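Local coordinates for protein acyl-CoA dehydrogenase (Geobacillus kaustophilus, PDB 2PG0) that probably oxidises acyl thioesters with bound FAD, introducing a double bond between the alpha and beta carbons of the acyl chain, at residues N155-F160 with E217-D222; M324-I329 with I367-N372; E108-K113 with P226-L231. All coordinates share one frame; numbering follows the deposited sequence.

Interaction 1: residues N155-F160 with E217-D222. With FAD (flavin-adenine dinucleotide), chain C.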
loop_
_atom_site.group_PDB
_atom_site.type_symbol
_atom_site.label_atom_id
_atom_site.label_comp_id
_atom_site.label_asym_id
_atom_site.label_seq_id
_atom_site.Cartn_x
_atom_site.Cartn_y
_atom_site.Cartn_z
ATOM N N ASN A 155 -39.012 -18.896 15.612
ATOM C CA ASN A 155 -38.387 -19.867 14.738
ATOM C C ASN A 155 -37.263 -19.221 13.947
ATOM O O ASN A 155 -37.456 -18.182 13.319
ATOM C CB ASN A 155 -39.420 -20.477 13.795
ATOM C CG ASN A 155 -40.253 -21.538 14.465
ATOM O OD1 ASN A 155 -39.785 -22.649 14.700
ATOM N ND2 ASN A 155 -41.502 -21.202 14.777
ATOM N N GLY A 156 -36.087 -19.828 13.991
ATOM C CA GLY A 156 -34.946 -19.268 13.279
ATOM C C GLY A 156 -33.622 -19.721 13.839
ATOM O O GLY A 156 -33.565 -20.557 14.739
ATOM N N GLN A 157 -32.553 -19.168 13.281
ATOM C CA GLN A 157 -31.204 -19.539 13.659
ATOM C C GLN A 157 -30.361 -18.277 13.637
ATOM O O GLN A 157 -30.482 -17.445 12.731
ATOM C CB GLN A 157 -30.651 -20.589 12.691
ATOM C CG GLN A 157 -29.238 -21.081 12.995
ATOM C CD GLN A 157 -28.788 -22.193 12.054
ATOM O OE1 GLN A 157 -29.611 -22.891 11.465
ATOM N NE2 GLN A 157 -27.477 -22.372 11.930
ATOM N N LYS A 158 -29.539 -18.130 14.671
ATOM C CA LYS A 158 -28.612 -17.017 14.783
ATOM C C LYS A 158 -27.209 -17.582 14.831
ATOM O O LYS A 158 -26.995 -18.675 15.348
ATOM C CB LYS A 158 -28.911 -16.183 16.035
ATOM C CG LYS A 158 -30.284 -15.504 16.026
ATOM C CD LYS A 158 -30.354 -14.412 14.974
ATOM C CE LYS A 158 -31.673 -13.676 15.004
ATOM N NZ LYS A 158 -31.791 -12.755 13.833
ATOM N N THR A 159 -26.250 -16.843 14.286
ATOM C CA THR A 159 -24.915 -17.389 14.096
ATOM C C THR A 159 -23.846 -16.412 14.594
ATOM O O THR A 159 -24.078 -15.202 14.633
ATOM C CB THR A 159 -24.692 -17.771 12.610
ATOM O OG1 THR A 159 -23.424 -18.429 12.449
ATOM C CG2 THR A 159 -24.732 -16.546 11.745
ATOM N N PHE A 160 -22.694 -16.964 14.980
ATOM C CA PHE A 160 -21.561 -16.191 15.513
ATOM C C PHE A 160 -21.889 -15.384 16.780
ATOM O O PHE A 160 -21.420 -14.253 16.932
ATOM C CB PHE A 160 -21.001 -15.210 14.471
ATOM C CG PHE A 160 -20.718 -15.808 13.124
ATOM C CD1 PHE A 160 -19.852 -16.884 12.983
ATOM C CD2 PHE A 160 -21.278 -15.239 11.982
ATOM C CE1 PHE A 160 -19.578 -17.422 11.718
ATOM C CE2 PHE A 160 -21.007 -15.764 10.719
ATOM C CZ PHE A 160 -20.155 -16.850 10.589
ATOM N N GLU A 217 -23.768 -20.795 17.769
ATOM C CA GLU A 217 -25.029 -20.588 17.068
ATOM C C GLU A 217 -26.176 -20.803 18.049
ATOM O O GLU A 217 -26.036 -21.557 19.017
ATOM C CB GLU A 217 -25.164 -21.551 15.886
ATOM C CG GLU A 217 -24.125 -21.346 14.789
ATOM C CD GLU A 217 -24.489 -22.072 13.508
ATOM O OE1 GLU A 217 -24.400 -23.320 13.475
ATOM O OE2 GLU A 217 -24.865 -21.390 12.531
ATOM N N LEU A 218 -27.296 -20.131 17.794
ATOM C CA LEU A 218 -28.506 -20.276 18.602
ATOM C C LEU A 218 -29.627 -20.778 17.712
ATOM O O LEU A 218 -29.748 -20.347 16.568
ATOM C CB LEU A 218 -28.907 -18.943 19.241
ATOM C CG LEU A 218 -27.873 -18.245 20.139
ATOM C CD1 LEU A 218 -28.397 -16.899 20.613
ATOM C CD2 LEU A 218 -27.464 -19.113 21.330
ATOM N N PHE A 219 -30.447 -21.679 18.251
ATOM C CA PHE A 219 -31.533 -22.292 17.491
ATOM C C PHE A 219 -32.861 -22.076 18.195
ATOM O O PHE A 219 -32.977 -22.289 19.406
ATOM C CB PHE A 219 -31.267 -23.785 17.293
ATOM C CG PHE A 219 -29.965 -24.078 16.597
ATOM C CD1 PHE A 219 -29.878 -24.034 15.207
ATOM C CD2 PHE A 219 -28.825 -24.401 17.330
ATOM C CE1 PHE A 219 -28.665 -24.306 14.556
ATOM C CE2 PHE A 219 -27.607 -24.672 16.686
ATOM C CZ PHE A 219 -27.535 -24.619 15.295
ATOM N N PHE A 220 -33.849 -21.630 17.426
ATOM C CA PHE A 220 -35.191 -21.413 17.936
ATOM C C PHE A 220 -36.130 -22.279 17.112
ATOM O O PHE A 220 -36.370 -22.002 15.928
ATOM C CB PHE A 220 -35.579 -19.930 17.850
ATOM C CG PHE A 220 -34.594 -18.997 18.523
ATOM C CD1 PHE A 220 -34.645 -18.776 19.900
ATOM C CD2 PHE A 220 -33.613 -18.341 17.780
ATOM C CE1 PHE A 220 -33.735 -17.918 20.522
ATOM C CE2 PHE A 220 -32.700 -17.483 18.394
ATOM C CZ PHE A 220 -32.758 -17.272 19.767
ATOM N N GLN A 221 -36.609 -23.353 17.735
ATOM C CA GLN A 221 -37.571 -24.260 17.125
ATOM C C GLN A 221 -38.862 -24.173 17.932
ATOM O O GLN A 221 -38.991 -24.794 18.990
ATOM C CB GLN A 221 -37.008 -25.689 17.070
ATOM C CG GLN A 221 -35.779 -25.808 16.144
ATOM C CD GLN A 221 -34.956 -27.076 16.345
ATOM O OE1 GLN A 221 -33.754 -27.003 16.633
ATOM N NE2 GLN A 221 -35.589 -28.244 16.180
ATOM N N ASP A 222 -39.794 -23.362 17.427
ATOM C CA ASP A 222 -41.034 -23.010 18.130
ATOM C C ASP A 222 -40.768 -22.545 19.559
ATOM O O ASP A 222 -41.403 -23.017 20.507
ATOM C CB ASP A 222 -42.031 -24.172 18.110
ATOM C CG ASP A 222 -42.552 -24.457 16.720
ATOM O OD1 ASP A 222 -43.029 -23.508 16.051
ATOM O OD2 ASP A 222 -42.473 -25.628 16.296
HETATM P PA FAD C . -21.546 -11.274 4.632
HETATM O O1A FAD C . -22.097 -12.486 3.943
HETATM O O2A FAD C . -22.598 -10.258 4.999
HETATM O O5B FAD C . -20.412 -10.598 3.698
HETATM C C5B FAD C . -19.338 -11.378 3.194
HETATM C C4B FAD C . -18.342 -10.433 2.519
HETATM O O4B FAD C . -19.006 -9.738 1.474
HETATM C C3B FAD C . -17.833 -9.379 3.501
HETATM O O3B FAD C . -16.476 -9.080 3.253
HETATM C C2B FAD C . -18.656 -8.158 3.165
HETATM O O2B FAD C . -18.029 -6.942 3.530
HETATM C C1B FAD C . -18.838 -8.341 1.659
HETATM N N9A FAD C . -19.987 -7.551 1.182
HETATM C C8A FAD C . -21.317 -7.756 1.459
HETATM N N7A FAD C . -22.034 -6.791 0.843
HETATM C C5A FAD C . -21.182 -5.976 0.181
HETATM C C6A FAD C . -21.383 -4.846 -0.603
HETATM N N6A FAD C . -22.604 -4.314 -0.708
HETATM N N1A FAD C . -20.292 -4.205 -1.156
HETATM C C2A FAD C . -19.009 -4.678 -0.946
HETATM N N3A FAD C . -18.813 -5.811 -0.176
HETATM C C4A FAD C . -19.887 -6.443 0.384
HETATM N N1 FAD C . -23.281 -11.163 15.117
HETATM C C2 FAD C . -24.234 -10.848 16.069
HETATM O O2 FAD C . -25.364 -10.507 15.711
HETATM N N3 FAD C . -23.923 -10.930 17.420
HETATM C C4 FAD C . -22.663 -11.328 17.817
HETATM O O4 FAD C . -22.400 -11.411 19.019
HETATM C C4X FAD C . -21.695 -11.634 16.854
HETATM N N5 FAD C . -20.423 -12.031 17.239
HETATM C C5X FAD C . -19.471 -12.365 16.294
HETATM C C6 FAD C . -18.215 -12.783 16.716
HETATM C C7 FAD C . -17.244 -13.115 15.774
HETATM C C7M FAD C . -15.897 -13.548 16.281
HETATM C C8 FAD C . -17.543 -13.030 14.401
HETATM C C8M FAD C . -16.547 -13.373 13.328
HETATM C C9 FAD C . -18.803 -12.620 13.986
HETATM C C9A FAD C . -19.779 -12.278 14.928
HETATM N N10 FAD C . -21.048 -11.853 14.531
HETATM C C10 FAD C . -22.009 -11.553 15.493
HETATM C "C1'" FAD C . -21.403 -11.663 13.071
HETATM C "C2'" FAD C . -20.685 -10.520 12.332
HETATM O "O2'" FAD C . -21.191 -9.240 12.649
HETATM C "C3'" FAD C . -20.853 -10.785 10.838
HETATM O "O3'" FAD C . -19.951 -11.820 10.510
HETATM C "C4'" FAD C . -20.609 -9.564 9.938
HETATM O "O4'" FAD C . -21.611 -8.577 10.100
HETATM C "C5'" FAD C . -20.535 -9.949 8.460
HETATM O "O5'" FAD C . -21.656 -10.728 8.081
HETATM P P FAD C . -21.412 -12.124 7.326
HETATM O O1P FAD C . -20.439 -12.976 8.101
HETATM O O2P FAD C . -22.727 -12.821 7.111
HETATM O O3P FAD C . -20.702 -11.736 5.926
#
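Two antiparallel strands of the middle-domain beta sheet of an acyl-CoA dehydrogenase meet where G156 and K158 pair with F220 and L218. Both are hydrogen-bonded pairs: G156 N reaches F220 O at 2.9 Å and K158 N reaches L218 O at 2.9 Å, each answered by the return bond. Between them Q157 faces F219 as a non-hydrogen-bonded pair. The Q157 side chain runs out straight, its CG anti to the backbone N (chi1 -179°), which lays it alongside the F219 ring with CD 3.3 Å from CE1; amide and ring planes are turned 54° apart. Its NE2 then donates to E217 OE2 (2.9 Å), coming from above the carboxylate plane in a rather bent bond. At the other end N155 grips D222 twice: OD1 accepts D222 N at 2.8 Å, and ND2 gives a nearly straight bond to D222 OD1 at 3.0 Å, amide and carboxylate standing perpendicular. This pair of hydrogen bonds ties the turn after strand 216-220 back to strand 151-161. On the face with L218, K158 CG touches the edge of the F220 ring at CE2 (3.9 Å), in its plane, before the chain bends away and NZ makes a salt bridge to E131 and hydrogen bonds to M129 O and A173 O. The F220 ring meets that of F199, their planes nearly parallel. Beyond T159 the chain turns a corner at F160, whose CB lies 3.4 Å from FAD N10, while Y347 of the second subunit meets the F160 ring edge-to-face. Strands that deliver residues to the flavin in this way are typical of the beta domain of the acyl-CoA dehydrogenase fold.

Interaction 2: residues M324-I329 with I367-N372. With FAD (flavin-adenine dinucleotide), chain C.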
loop_
_atom_site.group_PDB
_atom_site.type_symbol
_atom_site.label_atom_id
_atom_site.label_comp_id
_atom_site.label_asym_id
_atom_site.label_seq_id
_atom_site.Cartn_x
_atom_site.Cartn_y
_atom_site.Cartn_z
ATOM N N MET A 324 -15.486 5.667 10.417
ATOM C CA MET A 324 -14.083 5.949 10.080
ATOM C C MET A 324 -13.126 5.278 11.064
ATOM O O MET A 324 -12.208 4.546 10.668
ATOM C CB MET A 324 -13.838 7.468 10.092
ATOM C CG MET A 324 -14.400 8.215 8.881
ATOM S SD MET A 324 -14.152 10.009 8.952
ATOM C CE MET A 324 -14.711 10.444 7.297
ATOM N N ALA A 325 -13.346 5.538 12.350
ATOM C CA ALA A 325 -12.519 4.970 13.411
ATOM C C ALA A 325 -12.500 3.437 13.336
ATOM O O ALA A 325 -11.430 2.826 13.334
ATOM C CB ALA A 325 -13.013 5.456 14.783
ATOM N N LYS A 326 -13.679 2.833 13.212
ATOM C CA LYS A 326 -13.801 1.375 13.176
ATOM C C LYS A 326 -13.013 0.730 12.031
ATOM O O LYS A 326 -12.217 -0.169 12.271
ATOM C CB LYS A 326 -15.274 0.959 13.131
ATOM C CG LYS A 326 -15.539 -0.503 13.511
ATOM C CD LYS A 326 -15.305 -1.424 12.311
ATOM C CE LYS A 326 -15.678 -2.851 12.619
ATOM N NZ LYS A 326 -15.341 -3.773 11.514
ATOM N N TRP A 327 -13.234 1.165 10.791
ATOM C CA TRP A 327 -12.562 0.504 9.678
ATOM C C TRP A 327 -11.067 0.805 9.646
ATOM O O TRP A 327 -10.256 -0.104 9.472
ATOM C CB TRP A 327 -13.256 0.760 8.318
ATOM C CG TRP A 327 -12.808 1.983 7.556
ATOM C CD1 TRP A 327 -13.446 3.186 7.490
ATOM C CD2 TRP A 327 -11.633 2.106 6.735
ATOM N NE1 TRP A 327 -12.739 4.059 6.692
ATOM C CE2 TRP A 327 -11.621 3.421 6.217
ATOM C CE3 TRP A 327 -10.587 1.238 6.401
ATOM C CZ2 TRP A 327 -10.604 3.888 5.378
ATOM C CZ3 TRP A 327 -9.571 1.699 5.560
ATOM C CH2 TRP A 327 -9.589 3.017 5.063
ATOM N N TRP A 328 -10.699 2.068 9.833
ATOM C CA TRP A 328 -9.300 2.451 9.679
ATOM C C TRP A 328 -8.410 1.865 10.775
ATOM O O TRP A 328 -7.326 1.371 10.483
ATOM C CB TRP A 328 -9.134 3.969 9.593
ATOM C CG TRP A 328 -7.758 4.340 9.143
ATOM C CD1 TRP A 328 -7.333 4.521 7.850
ATOM C CD2 TRP A 328 -6.612 4.554 9.977
ATOM N NE1 TRP A 328 -5.998 4.845 7.835
ATOM C CE2 TRP A 328 -5.529 4.874 9.124
ATOM C CE3 TRP A 328 -6.399 4.529 11.364
ATOM C CZ2 TRP A 328 -4.250 5.159 9.613
ATOM C CZ3 TRP A 328 -5.129 4.813 11.852
ATOM C CH2 TRP A 328 -4.069 5.125 10.976
ATOM N N ILE A 329 -8.884 1.907 12.018
ATOM C CA ILE A 329 -8.108 1.381 13.150
ATOM C C ILE A 329 -7.980 -0.149 13.083
ATOM O O ILE A 329 -6.915 -0.699 13.370
ATOM C CB ILE A 329 -8.636 1.869 14.525
ATOM C CG1 ILE A 329 -8.438 3.384 14.657
ATOM C CG2 ILE A 329 -7.881 1.182 15.669
ATOM C CD1 ILE A 329 -9.155 4.026 15.862
ATOM N N ILE A 367 -14.335 -7.508 10.562
ATOM C CA ILE A 367 -15.537 -8.216 10.129
ATOM C C ILE A 367 -16.727 -7.926 11.039
ATOM O O ILE A 367 -17.792 -7.537 10.554
ATOM C CB ILE A 367 -15.272 -9.741 9.996
ATOM C CG1 ILE A 367 -14.252 -10.001 8.879
ATOM C CG2 ILE A 367 -16.567 -10.514 9.700
ATOM C CD1 ILE A 367 -13.648 -11.409 8.890
ATOM N N TYR A 368 -16.563 -8.097 12.349
ATOM C CA TYR A 368 -17.723 -7.934 13.237
ATOM C C TYR A 368 -18.018 -6.469 13.585
ATOM O O TYR A 368 -17.201 -5.587 13.302
ATOM C CB TYR A 368 -17.667 -8.861 14.464
ATOM C CG TYR A 368 -16.462 -8.751 15.384
ATOM C CD1 TYR A 368 -15.979 -7.513 15.822
ATOM C CD2 TYR A 368 -15.851 -9.902 15.875
ATOM C CE1 TYR A 368 -14.889 -7.428 16.696
ATOM C CE2 TYR A 368 -14.766 -9.829 16.746
ATOM C CZ TYR A 368 -14.292 -8.593 17.150
ATOM O OH TYR A 368 -13.220 -8.536 18.015
ATOM N N ALA A 369 -19.198 -6.240 14.172
ATOM C CA ALA A 369 -19.784 -4.909 14.387
ATOM C C ALA A 369 -20.045 -4.178 13.058
ATOM O O ALA A 369 -20.189 -2.958 13.027
ATOM C CB ALA A 369 -18.928 -4.060 15.339
ATOM N N GLY A 370 -20.132 -4.950 11.978
ATOM C CA GLY A 370 -20.273 -4.406 10.628
ATOM C C GLY A 370 -18.933 -4.512 9.936
ATOM O O GLY A 370 -17.926 -4.043 10.465
ATOM N N THR A 371 -18.903 -5.135 8.759
ATOM C CA THR A 371 -17.649 -5.266 8.019
ATOM C C THR A 371 -17.106 -3.893 7.638
ATOM O O THR A 371 -17.847 -2.907 7.591
ATOM C CB THR A 371 -17.811 -6.058 6.710
ATOM O OG1 THR A 371 -18.679 -5.331 5.828
ATOM C CG2 THR A 371 -18.369 -7.445 6.971
ATOM N N ASN A 372 -15.810 -3.836 7.354
ATOM C CA ASN A 372 -15.185 -2.572 6.964
ATOM C C ASN A 372 -15.747 -2.058 5.630
ATOM O O ASN A 372 -15.779 -0.844 5.386
ATOM C CB ASN A 372 -13.654 -2.701 6.985
ATOM C CG ASN A 372 -13.098 -2.751 8.405
ATOM O OD1 ASN A 372 -13.850 -2.629 9.382
ATOM N ND2 ASN A 372 -11.780 -2.892 8.527
HETATM P PA FAD C . -21.546 -11.274 4.632
HETATM O O1A FAD C . -22.097 -12.486 3.943
HETATM O O2A FAD C . -22.598 -10.258 4.999
HETATM O O5B FAD C . -20.412 -10.598 3.698
HETATM C C5B FAD C . -19.338 -11.378 3.194
HETATM C C4B FAD C . -18.342 -10.433 2.519
HETATM O O4B FAD C . -19.006 -9.738 1.474
HETATM C C3B FAD C . -17.833 -9.379 3.501
HETATM O O3B FAD C . -16.476 -9.080 3.253
HETATM C C2B FAD C . -18.656 -8.158 3.165
HETATM O O2B FAD C . -18.029 -6.942 3.530
HETATM C C1B FAD C . -18.838 -8.341 1.659
HETATM N N9A FAD C . -19.987 -7.551 1.182
HETATM C C8A FAD C . -21.317 -7.756 1.459
HETATM N N7A FAD C . -22.034 -6.791 0.843
HETATM C C5A FAD C . -21.182 -5.976 0.181
HETATM C C6A FAD C . -21.383 -4.846 -0.603
HETATM N N6A FAD C . -22.604 -4.314 -0.708
HETATM N N1A FAD C . -20.292 -4.205 -1.156
HETATM C C2A FAD C . -19.009 -4.678 -0.946
HETATM N N3A FAD C . -18.813 -5.811 -0.176
HETATM C C4A FAD C . -19.887 -6.443 0.384
HETATM N N1 FAD C . -23.281 -11.163 15.117
HETATM C C2 FAD C . -24.234 -10.848 16.069
HETATM O O2 FAD C . -25.364 -10.507 15.711
HETATM N N3 FAD C . -23.923 -10.930 17.420
HETATM C C4 FAD C . -22.663 -11.328 17.817
HETATM O O4 FAD C . -22.400 -11.411 19.019
HETATM C C4X FAD C . -21.695 -11.634 16.854
HETATM N N5 FAD C . -20.423 -12.031 17.239
HETATM C C5X FAD C . -19.471 -12.365 16.294
HETATM C C6 FAD C . -18.215 -12.783 16.716
HETATM C C7 FAD C . -17.244 -13.115 15.774
HETATM C C7M FAD C . -15.897 -13.548 16.281
HETATM C C8 FAD C . -17.543 -13.030 14.401
HETATM C C8M FAD C . -16.547 -13.373 13.328
HETATM C C9 FAD C . -18.803 -12.620 13.986
HETATM C C9A FAD C . -19.779 -12.278 14.928
HETATM N N10 FAD C . -21.048 -11.853 14.531
HETATM C C10 FAD C . -22.009 -11.553 15.493
HETATM C "C1'" FAD C . -21.403 -11.663 13.071
HETATM C "C2'" FAD C . -20.685 -10.520 12.332
HETATM O "O2'" FAD C . -21.191 -9.240 12.649
HETATM C "C3'" FAD C . -20.853 -10.785 10.838
HETATM O "O3'" FAD C . -19.951 -11.820 10.510
HETATM C "C4'" FAD C . -20.609 -9.564 9.938
HETATM O "O4'" FAD C . -21.611 -8.577 10.100
HETATM C "C5'" FAD C . -20.535 -9.949 8.460
HETATM O "O5'" FAD C . -21.656 -10.728 8.081
HETATM P P FAD C . -21.412 -12.124 7.326
HETATM O O1P FAD C . -20.439 -12.976 8.101
HETATM O O2P FAD C . -22.727 -12.821 7.111
HETATM O O3P FAD C . -20.702 -11.736 5.926
#
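K326 reaches from helix 319-343 of the C-terminal helical domain into the loop 367-372, which lies along the FAD before helix 372-382. From CB the chain leaves with CG anti to the backbone N (chi1 -162°) and bends at the next bond, then runs straight onward. CD passes 3.5 Å from N372 OD1, and CE rests 3.2 Å from Y368 O and 4.4 Å from A369 CB. NZ ends among acceptors: it bonds N372 OD1 at 2.8 Å and G370 O at 2.8 Å, the latter nearly in line with the carbonyl, with a weak third bond to Y368 O. S365 O, just before the loop, is a further partner, so a buried ammonium group is surrounded by loop carbonyls and the N372 amide oxygen; their partial negative charge would favour its protonated form. The N372 amide packs against W327, CG 3.5 Å from W327 CB, and its ND2 goes to E331 and T330, tying both ends of the amide to the same helix. The W327 indole leads away from the loop and gives NE1 to T296 of the third subunit, with K376 making a cation-pi contact. The loop held by K326 presents its other side to the cofactor. The Y368 ring meets the dimethylbenzene end of the flavin with its edge, and T371, N-cap of helix 372-382, takes M374 N on OG1, the same atom that donates to FAD O2B at 2.9 Å.

Interaction 3: residues E108-K113 with P226-L231; sequences EEQKQK and PAYNLL
Q110 of helix 108-120 sends its side-chain amide across to two backbone carbonyls of the 226-231 turn. NE2 gives a nearly straight bond to L230 O at 2.9 Å (171° at the hydrogen); the acceptor lies in the plane of the Q110 amide, whereas the donor stands well above the plane of the L230 carbonyl. The same nitrogen makes a weak, bent bond to Y228 O at 2.7 Å. The other end of the amide is also engaged: OE1 accepts T107 N just before the helix, and L231 CD1 lies 3.9 Å from Q110 OE1. With partners at both ends, the rotation of the buried amide is fixed. CG beside the backbone N (chi1 -78°) and an extended chain carry the amide past Y228, which runs the opposite way, amide and ring planes almost perpendicular. Y228 OH packs against the helix backbone, 3.3 Å from E109 C, but its angles to E109 O and Q110 N are too poor for hydrogen bonds; E109 CB approaches the ring at its edge. One turn further on, the K113 side chain crosses that of Y228 at a slant, CE 3.5 Å from Y228 CE2. Within the turn, N229 N bonds to P226 O and L230 N to A227 O, and N229 ND2 is taken by V191 O. Backbone bonds from N229 to V191 and from L231 to L189 set this turn and strand 230-231 beside strand 187-193, at the edge of the mixed sheet within this chain, joining helix 108-120 of the N-terminal domain to the edge strand of the beta domain.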
loop_
_atom_site.group_PDB
_atom_site.type_symbol
_atom_site.label_atom_id
_atom_site.label_comp_id
_atom_site.label_asym_id
_atom_site.label_seq_id
_atom_site.Cartn_x
_atom_site.Cartn_y
_atom_site.Cartn_z
ATOM N N GLU A 108 -39.874 -0.055 33.269
ATOM C CA GLU A 108 -39.411 -0.075 34.659
ATOM C C GLU A 108 -39.378 -1.499 35.216
ATOM O O GLU A 108 -38.422 -1.885 35.886
ATOM C CB GLU A 108 -40.278 0.830 35.538
ATOM C CG GLU A 108 -40.268 2.301 35.121
ATOM C CD GLU A 108 -38.866 2.891 35.025
ATOM O OE1 GLU A 108 -38.064 2.720 35.974
ATOM O OE2 GLU A 108 -38.571 3.540 33.994
ATOM N N GLU A 109 -40.419 -2.276 34.914
ATOM C CA GLU A 109 -40.513 -3.672 35.334
ATOM C C GLU A 109 -39.349 -4.502 34.774
ATOM O O GLU A 109 -38.728 -5.274 35.499
ATOM C CB GLU A 109 -41.860 -4.277 34.910
ATOM C CG GLU A 109 -43.094 -3.698 35.639
ATOM C CD GLU A 109 -43.421 -2.239 35.271
ATOM O OE1 GLU A 109 -43.171 -1.818 34.113
ATOM O OE2 GLU A 109 -43.941 -1.512 36.153
ATOM N N GLN A 110 -39.050 -4.317 33.490
ATOM C CA GLN A 110 -37.960 -5.050 32.830
ATOM C C GLN A 110 -36.593 -4.680 33.395
ATOM O O GLN A 110 -35.760 -5.553 33.633
ATOM C CB GLN A 110 -37.985 -4.817 31.317
ATOM C CG GLN A 110 -39.051 -5.633 30.596
ATOM C CD GLN A 110 -39.209 -5.239 29.139
ATOM O OE1 GLN A 110 -38.900 -4.112 28.749
ATOM N NE2 GLN A 110 -39.706 -6.169 28.327
ATOM N N LYS A 111 -36.378 -3.387 33.615
ATOM C CA LYS A 111 -35.124 -2.891 34.181
ATOM C C LYS A 111 -34.922 -3.432 35.596
ATOM O O LYS A 111 -33.839 -3.911 35.941
ATOM C CB LYS A 111 -35.087 -1.360 34.153
ATOM C CG LYS A 111 -35.045 -0.779 32.739
ATOM C CD LYS A 111 -34.830 0.727 32.716
ATOM C CE LYS A 111 -36.110 1.495 33.056
ATOM N NZ LYS A 111 -36.028 2.944 32.679
ATOM N N GLN A 112 -35.986 -3.387 36.398
ATOM C CA GLN A 112 -35.956 -3.905 37.762
ATOM C C GLN A 112 -35.658 -5.406 37.782
ATOM O O GLN A 112 -34.893 -5.876 38.617
ATOM C CB GLN A 112 -37.284 -3.604 38.474
ATOM C CG GLN A 112 -37.292 -3.924 39.963
ATOM C CD GLN A 112 -36.199 -3.193 40.725
ATOM O OE1 GLN A 112 -36.121 -1.965 40.699
ATOM N NE2 GLN A 112 -35.351 -3.948 41.409
ATOM N N LYS A 113 -36.253 -6.140 36.845
ATOM C CA LYS A 113 -36.078 -7.587 36.755
ATOM C C LYS A 113 -34.677 -8.004 36.302
ATOM O O LYS A 113 -34.154 -9.017 36.770
ATOM C CB LYS A 113 -37.127 -8.197 35.817
ATOM C CG LYS A 113 -37.141 -9.719 35.824
ATOM C CD LYS A 113 -38.479 -10.276 35.375
ATOM C CE LYS A 113 -38.465 -10.650 33.914
ATOM N NZ LYS A 113 -39.480 -11.713 33.651
ATOM N N PRO A 226 -42.394 -15.373 26.409
ATOM C CA PRO A 226 -43.440 -14.484 26.928
ATOM C C PRO A 226 -43.481 -13.154 26.183
ATOM O O PRO A 226 -42.430 -12.580 25.888
ATOM C CB PRO A 226 -43.015 -14.250 28.384
ATOM C CG PRO A 226 -42.219 -15.439 28.741
ATOM C CD PRO A 226 -41.503 -15.852 27.482
ATOM N N ALA A 227 -44.688 -12.677 25.886
ATOM C CA ALA A 227 -44.884 -11.389 25.223
ATOM C C ALA A 227 -44.314 -10.227 26.045
ATOM O O ALA A 227 -43.946 -9.188 25.487
ATOM C CB ALA A 227 -46.358 -11.165 24.940
ATOM N N TYR A 228 -44.257 -10.421 27.364
ATOM C CA TYR A 228 -43.617 -9.499 28.303
ATOM C C TYR A 228 -42.171 -9.169 27.909
ATOM O O TYR A 228 -41.664 -8.095 28.237
ATOM C CB TYR A 228 -43.639 -10.112 29.715
ATOM C CG TYR A 228 -42.837 -9.356 30.758
ATOM C CD1 TYR A 228 -43.454 -8.427 31.598
ATOM C CD2 TYR A 228 -41.459 -9.573 30.912
ATOM C CE1 TYR A 228 -42.722 -7.728 32.560
ATOM C CE2 TYR A 228 -40.720 -8.873 31.864
ATOM C CZ TYR A 228 -41.361 -7.959 32.688
ATOM O OH TYR A 228 -40.647 -7.262 33.638
ATOM N N ASN A 229 -41.518 -10.106 27.218
ATOM C CA ASN A 229 -40.097 -9.991 26.876
ATOM C C ASN A 229 -39.787 -9.133 25.649
ATOM O O ASN A 229 -38.620 -8.989 25.276
ATOM C CB ASN A 229 -39.471 -11.378 26.705
ATOM C CG ASN A 229 -39.210 -12.072 28.026
ATOM O OD1 ASN A 229 -39.637 -11.610 29.080
ATOM N ND2 ASN A 229 -38.503 -13.191 27.972
ATOM N N LEU A 230 -40.825 -8.592 25.015
ATOM C CA LEU A 230 -40.641 -7.625 23.938
ATOM C C LEU A 230 -39.923 -6.392 24.468
ATOM O O LEU A 230 -40.328 -5.802 25.472
ATOM C CB LEU A 230 -41.981 -7.228 23.300
ATOM C CG LEU A 230 -41.912 -6.155 22.200
ATOM C CD1 LEU A 230 -41.200 -6.681 20.947
ATOM C CD2 LEU A 230 -43.296 -5.624 21.849
ATOM N N LEU A 231 -38.839 -6.025 23.794
ATOM C CA LEU A 231 -38.074 -4.843 24.158
ATOM C C LEU A 231 -38.451 -3.696 23.228
ATOM O O LEU A 231 -38.164 -3.738 22.026
ATOM C CB LEU A 231 -36.569 -5.142 24.092
ATOM C CG LEU A 231 -35.566 -4.221 24.787
ATOM C CD1 LEU A 231 -35.834 -4.113 26.288
ATOM C CD2 LEU A 231 -34.155 -4.735 24.534
#

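In the fold
Interactions 1 and 2 approach the same FAD from different domains: the strand pair brings F160 to the flavin, and the 367-372 loop lies along the flavin, ribityl chain and adenosine ribose. Their centres are 26 Å apart, their nearest atoms about 7 Å, and they do not touch. Both also meet the second subunit, which supplies Q342 and R274 to the cofactor. Interaction 3 lies farther out: the L231 side chain is about 14 Å from FAD, and the centre of interaction 3 is 32 Å from that of interaction 2. In sequence, 226-231 follows 217-222 closely, so interactions 1 and 3 adjoin along the chain, though their centres are 21 Å apart.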